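Local coordinates for protein Bd3459 (Bdellovibrio bacteriovorus, PDB 5CEC) that is a predatory endopeptidase of the S13 D-Ala-D-Ala carboxypeptidase family, bound by the ankyrin-repeat immunity protein Bd3460, at residues S407-I410 and N411-G415. The protein carries 1 engineered substitution. Sequence-based numbering, arbitrary orientation.
Sequences SQLI and NQNGG
N413 reaches back from the turn that ends helix 394-411 to the carbonyl of L409, four residues earlier. Its CB lies 3.7 Å from L409 O, within van der Waals range, with I410 O hardly farther; CG also faces L409 O, at 3.8 Å. With CG beside its own backbone N (chi1 -77°), the amide is directed back along the helix. ND2, at the tip, donates to L409 O over 2.9 Å; the N-H...O angle of 170° makes the bond nearly straight, and the acceptor lies close to the plane of the N413 amide. The same ND2 also touches CD1 of L409, while OD1 has a weak bond to N375 ND2, in the link between strands 364-373 and 376-385. I410 O is a bifurcated acceptor, taking N413 N and G415 N, each at 3.0 Å. The two donors stand well out of the carbonyl plane, on opposite faces, and neither is on a lone pair. Together with a weak bond from G414 N to N411 O, the G415 bond defines a Schellman motif, and G414, with positive phi, is its C-prime residue. The amide planes of Q408 and N411 stand 87° apart, and Q408 OE1 lies 3.7 Å from N411 ND2; the amide nitrogens bond to the chain of Bd3460, Q408 NE2 to A207 O and N411 ND2 to R173 O. Thus S407 O and Q408 O are met by the helical N-H groups of N411 and Q412, L409 O by the N413 side chain, I410 O by two backbone N-H groups of the turn, and N411 O weakly by G414 N, while amides of the final turn take part in binding the immunity protein.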
loop_
_atom_site.group_PDB
_atom_site.type_symbol
_atom_site.label_atom_id
_atom_site.label_comp_id
_atom_site.label_asym_id
_atom_site.label_seq_id
_atom_site.Cartn_x
_atom_site.Cartn_y
_atom_site.Cartn_z
ATOM N N SER A 407 -4.601 19.036 1.765
ATOM C CA SER A 407 -3.678 20.162 1.909
ATOM C C SER A 407 -4.435 21.415 2.355
ATOM O O SER A 407 -3.963 22.183 3.209
ATOM C CB SER A 407 -2.941 20.413 0.603
ATOM O OG SER A 407 -2.165 19.296 0.261
ATOM N N GLN A 408 -5.627 21.618 1.799
ATOM C CA GLN A 408 -6.474 22.762 2.178
ATOM C C GLN A 408 -6.827 22.673 3.659
ATOM O O GLN A 408 -6.781 23.695 4.369
ATOM C CB GLN A 408 -7.741 22.800 1.314
ATOM C CG GLN A 408 -8.630 24.020 1.522
ATOM C CD GLN A 408 -7.922 25.332 1.190
ATOM O OE1 GLN A 408 -7.191 25.441 0.211
ATOM N NE2 GLN A 408 -8.133 26.328 2.018
ATOM N N LEU A 409 -7.195 21.472 4.119
ATOM C CA LEU A 409 -7.492 21.270 5.536
ATOM C C LEU A 409 -6.315 21.650 6.439
ATOM O O LEU A 409 -6.477 22.310 7.485
ATOM C CB LEU A 409 -7.959 19.822 5.789
ATOM C CG LEU A 409 -8.236 19.437 7.242
ATOM C CD1 LEU A 409 -9.400 20.240 7.826
ATOM C CD2 LEU A 409 -8.531 17.952 7.335
ATOM N N ILE A 410 -5.124 21.267 6.018
ATOM C CA ILE A 410 -3.917 21.642 6.751
ATOM C C ILE A 410 -3.697 23.171 6.749
ATOM O O ILE A 410 -3.404 23.749 7.805
ATOM C CB ILE A 410 -2.675 20.892 6.165
ATOM C CG1 ILE A 410 -2.756 19.408 6.505
ATOM C CG2 ILE A 410 -1.385 21.483 6.738
ATOM C CD1 ILE A 410 -1.794 18.559 5.714
ATOM N N ASN A 411 -3.866 23.801 5.584
ATOM C CA ASN A 411 -3.729 25.254 5.414
ATOM C C ASN A 411 -4.615 25.982 6.411
ATOM O O ASN A 411 -4.202 26.973 7.037
ATOM C CB ASN A 411 -4.195 25.742 3.999
ATOM C CG ASN A 411 -3.244 25.399 2.864
ATOM O OD1 ASN A 411 -2.076 25.035 3.066
ATOM N ND2 ASN A 411 -3.767 25.530 1.607
ATOM N N GLN A 412 -5.849 25.490 6.551
ATOM C CA GLN A 412 -6.857 26.126 7.396
ATOM C C GLN A 412 -6.660 25.883 8.880
ATOM O O GLN A 412 -7.353 26.493 9.707
ATOM C CB GLN A 412 -8.246 25.688 6.963
ATOM C CG GLN A 412 -8.578 26.255 5.604
ATOM C CD GLN A 412 -9.861 25.715 5.028
ATOM O OE1 GLN A 412 -10.342 24.658 5.427
ATOM N NE2 GLN A 412 -10.424 26.439 4.087
ATOM N N ASN A 413 -5.663 25.064 9.223
ATOM C CA ASN A 413 -5.291 24.831 10.630
ATOM C C ASN A 413 -3.837 25.249 10.918
ATOM O O ASN A 413 -3.148 24.629 11.752
ATOM C CB ASN A 413 -5.543 23.346 10.925
ATOM C CG ASN A 413 -7.006 23.073 11.122
ATOM O OD1 ASN A 413 -7.526 23.327 12.194
ATOM N ND2 ASN A 413 -7.689 22.617 10.085
ATOM N N GLY A 414 -3.391 26.306 10.213
ATOM C CA GLY A 414 -2.072 26.921 10.415
ATOM C C GLY A 414 -0.863 26.288 9.803
ATOM O O GLY A 414 0.272 26.682 10.126
ATOM N N GLY A 415 -1.094 25.364 8.867
ATOM C CA GLY A 415 -0.021 24.685 8.173
ATOM C C GLY A 415 0.441 23.444 8.904
ATOM O O GLY A 415 -0.036 23.151 10.013
#